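Local coordinates for LbaCas13a H328A (C2c2) (Lachnospiraceae bacterium NK4A179, PDB 5WLH), which is an RNA-targeting CRISPR-Cas13a nuclease that holds a guide RNA, here an engineered variant bound to pre-crRNA, at residues D326-A331 and K435-L440; R293-M298 and G1229-E1234. All coordinates share one frame; numbering follows the deposited sequence.

Interaction 1: D326-A331 and K435-L440; sequences DVWEDA and KIWKDL. With nucleotides of chain B.
With chi1 at 172°, CG of Trp437 points away from its own backbone N, and the indole reaches out from helix 429-458 toward Trp328, whose CG lies beside its own backbone N (chi1 -39°) and lets the far end of the ring reach back across the gap. Trp328 CZ3 comes to the edge of the Trp437 indole, near its plane, 3.6 Å from Trp437 NE1. The two ring systems are steeply turned, with the six-membered ring of Trp328 and the five-membered ring of Trp437 at 61°. The side chains of Val327 and Trp437 cross at about a right angle, with Val327 CB 4.0 Å from Trp437 CZ2. Ala331, where this variant carries an engineered alanine in place of histidine, adds its CB 4.2 Å from Trp437 CD1. The Trp437 indole bridges the two helices, whose short segments have axes 11.9 Å apart at closest. The site is an RNA-binding surface of the helical region that in Cas13a proteins cradles the crRNA: the base of G2 of chain B lies over one face of Trp328, its N3 just 3.2 Å from Trp328 CZ3, while Val327 CG2 sits 3.6 Å above the plane on the opposite face, toward the rim. The Trp328 ring is therefore held between an apolar branch and a nucleobase. Helix 292-311 closes in on Trp437, with Arg303 making a cation-pi contact to its ring as well as a salt bridge to Asp330. At the start of helix 327-335, Asp326 is the N-cap, its OD1 accepting from the backbone N of Glu329. Farther along the RNA, Lys435 NZ donates to OP2 of G5 of chain B at 2.6 Å, and Lys438 NZ forms a salt bridge with another phosphate of the RNA.

Interaction 2: R293-M298 and G1229-E1234; sequences RVRDDM and GLEIFE. With nucleotides of chain B.
The short, weakly bonded helical turn at 1230-1233, in what is probably the C-terminal HEPN domain, is tied by Glu1231 to Arg295 of helix 292-311. Arg295 grips the carboxylate side-on with two nitrogens, one to each oxygen. Its NE donates to Glu1231 OE2 at 2.7 Å in a nearly straight bond (171°), and its NH2 donates to Glu1231 OE1 at 3.0 Å. Both oxygens are met on the syn side and lie close to the guanidinium plane, but the two nitrogens approach somewhat out of the carboxylate plane, the flat groups being turned 25° against each other. Glu1231 presents its carboxylate this way because CG sits between the backbone N and carbonyl carbon (chi1 72°) and the chain then bends at chi2. Over one face of the guanidinium, toward its rim, lies the backbone N of Gly1229, 3.3 Å from Arg295 NH2; both are donors, so this is packing alone. Tyr287 OH also hydrogen-bonds to Glu1231 OE2, while Arg295 has further partners in Glu292 and the carbonyl of Ser289. Replacing Arg295 with a leucine would probably leave Glu1231 without its paired charge, held by Tyr287 but freer to turn, and Glu292 without this mate. From the same residue, the backbone O of Glu1231 accepts from N1 of G2 of chain B at 2.7 Å and from N2 of G2 of chain B at 2.9 Å. A single carbonyl thus takes two donors side by side on the base, a pattern that suits guanine, and the ion pair, with Tyr287, probably steadies the turn that presents it.

Interactions 1 and 2 have centres 12 Å apart and nearest atoms about 4 Å apart, without touching, yet they meet on one nucleotide. G2 of chain B is covered on a face by 326-331 and read along its donor edge by 1229-1234, so the two contacts together grip one base. Helix 292-311 serves both: Arg295 anchors interaction 2, while Met302 and Arg303 farther along it touch Trp437 of interaction 1. Helix 429-458 does likewise, its Ile441 meeting Trp328 as well as Ile1232. Along the chain, interaction 1 is nested within the long loop closed by interaction 2, so that Trp328 and Glu1231, some 900 positions apart, meet the same guanine.

Interaction 1: D326-A331 and K435-L440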
# COMPACT_ATOMS: atom_id res chain seq x y z
N ASP A 326 -32.25 -22.18 4.77
CA ASP A 326 -31.26 -21.23 5.24
C ASP A 326 -30.01 -21.34 4.36
O ASP A 326 -29.40 -22.40 4.29
CB ASP A 326 -30.93 -21.51 6.70
CG ASP A 326 -30.10 -20.43 7.34
OD1 ASP A 326 -28.89 -20.37 7.03
OD2 ASP A 326 -30.65 -19.65 8.14
N VAL A 327 -29.67 -20.25 3.66
CA VAL A 327 -28.53 -20.29 2.75
C VAL A 327 -27.23 -20.54 3.51
O VAL A 327 -26.32 -21.21 3.01
CB VAL A 327 -28.45 -19.01 1.90
CG1 VAL A 327 -29.60 -18.95 0.94
CG2 VAL A 327 -28.43 -17.76 2.79
N TRP A 328 -27.11 -19.99 4.72
CA TRP A 328 -25.87 -20.15 5.46
C TRP A 328 -25.75 -21.55 6.03
O TRP A 328 -24.64 -22.09 6.12
CB TRP A 328 -25.77 -19.08 6.56
CG TRP A 328 -26.29 -17.73 6.11
CD1 TRP A 328 -27.46 -17.13 6.49
CD2 TRP A 328 -25.66 -16.83 5.18
NE1 TRP A 328 -27.59 -15.91 5.86
CE2 TRP A 328 -26.50 -15.70 5.06
CE3 TRP A 328 -24.47 -16.86 4.46
CZ2 TRP A 328 -26.19 -14.62 4.23
CZ3 TRP A 328 -24.16 -15.79 3.64
CH2 TRP A 328 -25.02 -14.68 3.54
N GLU A 329 -26.88 -22.17 6.40
CA GLU A 329 -26.86 -23.57 6.80
C GLU A 329 -26.45 -24.46 5.63
O GLU A 329 -25.68 -25.42 5.80
CB GLU A 329 -28.23 -23.98 7.33
CG GLU A 329 -28.24 -25.22 8.19
CD GLU A 329 -29.53 -25.34 9.00
OE1 GLU A 329 -30.38 -26.17 8.63
OE2 GLU A 329 -29.68 -24.60 10.00
N ASP A 330 -26.97 -24.17 4.43
CA ASP A 330 -26.55 -24.95 3.27
C ASP A 330 -25.07 -24.74 3.00
O ASP A 330 -24.34 -25.70 2.71
CB ASP A 330 -27.34 -24.56 2.03
CG ASP A 330 -26.97 -25.42 0.85
OD1 ASP A 330 -27.30 -26.62 0.87
OD2 ASP A 330 -26.31 -24.91 -0.08
N ALA A 331 -24.61 -23.49 3.10
CA ALA A 331 -23.19 -23.19 2.91
C ALA A 331 -22.34 -23.99 3.89
O ALA A 331 -21.35 -24.62 3.49
CB ALA A 331 -22.95 -21.69 3.09
N LYS A 435 -16.26 -21.07 -1.98
CA LYS A 435 -15.47 -19.95 -2.50
C LYS A 435 -16.28 -19.14 -3.49
O LYS A 435 -16.25 -17.90 -3.46
CB LYS A 435 -14.20 -20.46 -3.17
CG LYS A 435 -13.08 -20.77 -2.22
CD LYS A 435 -12.63 -19.52 -1.48
CE LYS A 435 -11.50 -19.86 -0.53
NZ LYS A 435 -11.20 -18.75 0.41
N ILE A 436 -17.00 -19.81 -4.40
CA ILE A 436 -17.79 -19.10 -5.41
C ILE A 436 -18.95 -18.36 -4.76
O ILE A 436 -19.27 -17.23 -5.15
CB ILE A 436 -18.27 -20.08 -6.50
CG1 ILE A 436 -17.26 -20.13 -7.65
CG2 ILE A 436 -19.63 -19.69 -7.05
CD1 ILE A 436 -15.85 -20.52 -7.21
N TRP A 437 -19.61 -18.98 -3.78
CA TRP A 437 -20.68 -18.30 -3.04
C TRP A 437 -20.17 -16.99 -2.45
O TRP A 437 -20.79 -15.93 -2.64
CB TRP A 437 -21.19 -19.22 -1.94
CG TRP A 437 -22.18 -18.64 -0.93
CD1 TRP A 437 -21.99 -18.54 0.41
CD2 TRP A 437 -23.50 -18.13 -1.19
NE1 TRP A 437 -23.10 -17.99 1.01
CE2 TRP A 437 -24.05 -17.75 0.05
CE3 TRP A 437 -24.28 -17.99 -2.33
CZ2 TRP A 437 -25.34 -17.20 0.18
CZ3 TRP A 437 -25.57 -17.43 -2.21
CH2 TRP A 437 -26.07 -17.05 -0.97
N LYS A 438 -19.04 -17.04 -1.75
CA LYS A 438 -18.51 -15.81 -1.18
C LYS A 438 -18.03 -14.86 -2.28
O LYS A 438 -18.03 -13.64 -2.07
CB LYS A 438 -17.37 -16.11 -0.22
CG LYS A 438 -17.83 -16.85 1.04
CD LYS A 438 -16.66 -17.09 1.97
CE LYS A 438 -17.08 -17.87 3.21
NZ LYS A 438 -17.04 -19.34 2.92
N ASP A 439 -17.61 -15.40 -3.42
CA ASP A 439 -17.21 -14.60 -4.58
C ASP A 439 -18.39 -13.83 -5.15
O ASP A 439 -18.26 -12.66 -5.55
CB ASP A 439 -16.60 -15.56 -5.62
CG ASP A 439 -15.84 -14.87 -6.73
OD1 ASP A 439 -15.70 -13.61 -6.75
OD2 ASP A 439 -15.35 -15.63 -7.61
N LEU A 440 -19.57 -14.47 -5.20
CA LEU A 440 -20.77 -13.78 -5.66
C LEU A 440 -21.15 -12.67 -4.70
O LEU A 440 -21.53 -11.57 -5.12
CB LEU A 440 -21.92 -14.77 -5.80
CG LEU A 440 -21.74 -15.83 -6.88
CD1 LEU A 440 -23.04 -16.60 -7.08
CD2 LEU A 440 -21.27 -15.22 -8.18
P G B 2 -23.95 -20.23 10.32
OP1 G B 2 -23.54 -21.57 10.84
OP2 G B 2 -24.26 -19.14 11.28
O5' G B 2 -22.85 -19.71 9.30
C5' G B 2 -22.54 -20.44 8.11
C4' G B 2 -21.66 -19.68 7.15
O4' G B 2 -22.35 -18.50 6.64
C3' G B 2 -20.33 -19.16 7.72
O3' G B 2 -19.38 -19.17 6.67
C2' G B 2 -20.66 -17.71 8.05
O2' G B 2 -19.55 -16.85 8.15
C1' G B 2 -21.57 -17.35 6.88
N9 G B 2 -22.45 -16.23 7.17
C8 G B 2 -23.37 -16.20 8.20
N7 G B 2 -24.02 -15.08 8.24
C5 G B 2 -23.50 -14.33 7.20
C6 G B 2 -23.85 -13.02 6.78
O6 G B 2 -24.69 -12.27 7.28
N1 G B 2 -23.12 -12.60 5.67
C2 G B 2 -22.15 -13.35 5.05
N2 G B 2 -21.57 -12.75 3.99
N3 G B 2 -21.81 -14.59 5.44
C4 G B 2 -22.53 -15.02 6.51
P G B 5 -8.07 -18.76 2.44
OP1 G B 5 -7.64 -17.54 1.70
OP2 G B 5 -9.19 -19.58 1.91
O5' G B 5 -6.84 -19.74 2.58
C5' G B 5 -5.58 -19.29 3.06
C4' G B 5 -4.63 -20.46 3.17
O4' G B 5 -5.11 -21.36 4.21
C3' G B 5 -4.54 -21.35 1.94
O3' G B 5 -3.66 -20.84 0.95
C2' G B 5 -4.05 -22.67 2.53
O2' G B 5 -2.66 -22.59 2.82
C1' G B 5 -4.83 -22.70 3.85
N9 G B 5 -6.11 -23.40 3.70
C8 G B 5 -7.32 -22.86 3.34
N7 G B 5 -8.30 -23.73 3.28
C5 G B 5 -7.69 -24.93 3.63
C6 G B 5 -8.24 -26.23 3.74
O6 G B 5 -9.42 -26.56 3.53
N1 G B 5 -7.28 -27.16 4.10
C2 G B 5 -5.95 -26.87 4.34
N2 G B 5 -5.16 -27.90 4.69
N3 G B 5 -5.40 -25.66 4.24
C4 G B 5 -6.34 -24.75 3.88
P A B 4 -13.36 -18.94 4.93
OP1 A B 4 -13.60 -17.74 4.06
OP2 A B 4 -13.85 -20.28 4.51
O5' A B 4 -11.80 -19.08 5.16
C5' A B 4 -11.03 -17.99 5.64
C4' A B 4 -9.65 -18.44 5.98
O4' A B 4 -9.71 -19.41 7.06
C3' A B 4 -8.91 -19.17 4.87
O3' A B 4 -8.33 -18.28 3.94
C2' A B 4 -7.90 -20.00 5.64
O2' A B 4 -6.83 -19.18 6.10
C1' A B 4 -8.72 -20.40 6.86
N9 A B 4 -9.42 -21.69 6.67
C8 A B 4 -10.74 -21.93 6.36
N7 A B 4 -11.03 -23.21 6.29
C5 A B 4 -9.82 -23.84 6.59
C6 A B 4 -9.43 -25.20 6.68
N6 A B 4 -10.25 -26.23 6.49
N1 A B 4 -8.14 -25.45 7.01
C2 A B 4 -7.30 -24.43 7.20
N3 A B 4 -7.55 -23.12 7.14
C4 A B 4 -8.83 -22.91 6.82

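Interaction 2: R293-M298 and G1229-E1234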
# COMPACT_ATOMS: atom_id res chain seq x y z
N ARG A 293 -36.97 -9.70 4.12
CA ARG A 293 -37.52 -10.88 3.47
C ARG A 293 -37.28 -10.84 1.96
O ARG A 293 -37.10 -11.90 1.34
CB ARG A 293 -39.01 -10.99 3.79
CG ARG A 293 -39.28 -11.12 5.28
CD ARG A 293 -40.78 -10.95 5.58
NE ARG A 293 -41.29 -9.68 5.06
CZ ARG A 293 -42.58 -9.36 5.01
NH1 ARG A 293 -43.50 -10.21 5.46
NH2 ARG A 293 -42.94 -8.18 4.52
N VAL A 294 -37.29 -9.65 1.36
CA VAL A 294 -37.02 -9.51 -0.07
C VAL A 294 -35.57 -9.91 -0.36
O VAL A 294 -35.28 -10.65 -1.31
CB VAL A 294 -37.30 -8.07 -0.53
CG1 VAL A 294 -36.76 -7.83 -1.94
CG2 VAL A 294 -38.79 -7.75 -0.45
N ARG A 295 -34.65 -9.42 0.46
CA ARG A 295 -33.24 -9.76 0.28
C ARG A 295 -32.99 -11.24 0.54
O ARG A 295 -32.27 -11.89 -0.22
CB ARG A 295 -32.38 -8.89 1.20
CG ARG A 295 -32.65 -7.41 1.06
CD ARG A 295 -31.43 -6.57 1.49
NE ARG A 295 -30.91 -6.88 2.82
CZ ARG A 295 -31.45 -6.49 3.98
NH1 ARG A 295 -32.58 -5.78 4.02
NH2 ARG A 295 -30.85 -6.82 5.10
N ASP A 296 -33.59 -11.78 1.61
CA ASP A 296 -33.44 -13.21 1.89
C ASP A 296 -33.86 -14.05 0.69
O ASP A 296 -33.18 -15.01 0.33
CB ASP A 296 -34.25 -13.60 3.12
CG ASP A 296 -33.60 -13.17 4.41
OD1 ASP A 296 -32.70 -12.30 4.36
OD2 ASP A 296 -33.98 -13.70 5.48
N ASP A 297 -34.99 -13.70 0.07
CA ASP A 297 -35.47 -14.50 -1.05
C ASP A 297 -34.54 -14.38 -2.26
O ASP A 297 -34.29 -15.37 -2.96
CB ASP A 297 -36.88 -14.07 -1.44
CG ASP A 297 -37.36 -14.76 -2.68
OD1 ASP A 297 -37.74 -15.95 -2.57
OD2 ASP A 297 -37.35 -14.13 -3.76
N MET A 298 -33.98 -13.19 -2.48
CA MET A 298 -33.07 -13.01 -3.61
C MET A 298 -31.75 -13.74 -3.38
O MET A 298 -31.20 -14.34 -4.31
CB MET A 298 -32.83 -11.52 -3.85
CG MET A 298 -34.07 -10.81 -4.41
SD MET A 298 -33.77 -9.04 -4.43
CE MET A 298 -32.72 -8.88 -5.88
N GLY A 1229 -28.60 -4.53 4.50
CA GLY A 1229 -27.67 -4.91 3.45
C GLY A 1229 -26.32 -5.40 3.93
O GLY A 1229 -25.58 -5.98 3.13
N LEU A 1230 -25.97 -5.22 5.21
CA LEU A 1230 -24.61 -5.53 5.66
C LEU A 1230 -24.31 -7.03 5.65
O LEU A 1230 -23.14 -7.39 5.80
CB LEU A 1230 -24.35 -4.98 7.06
CG LEU A 1230 -24.19 -3.46 7.15
CD1 LEU A 1230 -23.66 -3.09 8.51
CD2 LEU A 1230 -23.31 -2.93 6.00
N GLU A 1231 -25.32 -7.89 5.46
CA GLU A 1231 -25.03 -9.31 5.22
C GLU A 1231 -24.15 -9.53 3.98
O GLU A 1231 -23.48 -10.56 3.90
CB GLU A 1231 -26.35 -10.07 5.08
CG GLU A 1231 -27.12 -9.81 3.78
CD GLU A 1231 -27.99 -8.56 3.83
OE1 GLU A 1231 -28.12 -7.95 4.91
OE2 GLU A 1231 -28.53 -8.20 2.76
N ILE A 1232 -24.16 -8.59 3.02
CA ILE A 1232 -23.30 -8.63 1.85
C ILE A 1232 -21.89 -8.18 2.20
O ILE A 1232 -20.90 -8.72 1.69
CB ILE A 1232 -23.91 -7.73 0.75
CG1 ILE A 1232 -25.29 -8.25 0.36
CG2 ILE A 1232 -23.01 -7.59 -0.46
CD1 ILE A 1232 -25.24 -9.59 -0.31
N PHE A 1233 -21.79 -7.18 3.07
CA PHE A 1233 -20.52 -6.59 3.46
C PHE A 1233 -19.74 -7.46 4.44
O PHE A 1233 -18.49 -7.47 4.42
CB PHE A 1233 -20.83 -5.22 4.07
CG PHE A 1233 -19.63 -4.37 4.28
CD1 PHE A 1233 -19.19 -3.54 3.26
CD2 PHE A 1233 -19.00 -4.34 5.50
CE1 PHE A 1233 -18.09 -2.71 3.47
CE2 PHE A 1233 -17.89 -3.51 5.72
CZ PHE A 1233 -17.44 -2.71 4.69
N GLU A 1234 -20.42 -8.20 5.31
CA GLU A 1234 -19.76 -8.84 6.43
C GLU A 1234 -20.64 -10.00 6.90
O GLU A 1234 -21.74 -10.21 6.39
CB GLU A 1234 -19.53 -7.84 7.56
CG GLU A 1234 -20.85 -7.40 8.23
CD GLU A 1234 -20.68 -6.30 9.26
OE1 GLU A 1234 -21.63 -6.05 10.03
OE2 GLU A 1234 -19.60 -5.68 9.30
P G B 2 -23.95 -20.23 10.32
OP1 G B 2 -23.54 -21.57 10.84
OP2 G B 2 -24.26 -19.14 11.28
O5' G B 2 -22.85 -19.71 9.30
C5' G B 2 -22.54 -20.44 8.11
C4' G B 2 -21.66 -19.68 7.15
O4' G B 2 -22.35 -18.50 6.64
C3' G B 2 -20.33 -19.16 7.72
O3' G B 2 -19.38 -19.17 6.67
C2' G B 2 -20.66 -17.71 8.05
O2' G B 2 -19.55 -16.85 8.15
C1' G B 2 -21.57 -17.35 6.88
N9 G B 2 -22.45 -16.23 7.17
C8 G B 2 -23.37 -16.20 8.20
N7 G B 2 -24.02 -15.08 8.24
C5 G B 2 -23.50 -14.33 7.20
C6 G B 2 -23.85 -13.02 6.78
O6 G B 2 -24.69 -12.27 7.28
N1 G B 2 -23.12 -12.60 5.67
C2 G B 2 -22.15 -13.35 5.05
N2 G B 2 -21.57 -12.75 3.99
N3 G B 2 -21.81 -14.59 5.44
C4 G B 2 -22.53 -15.02 6.51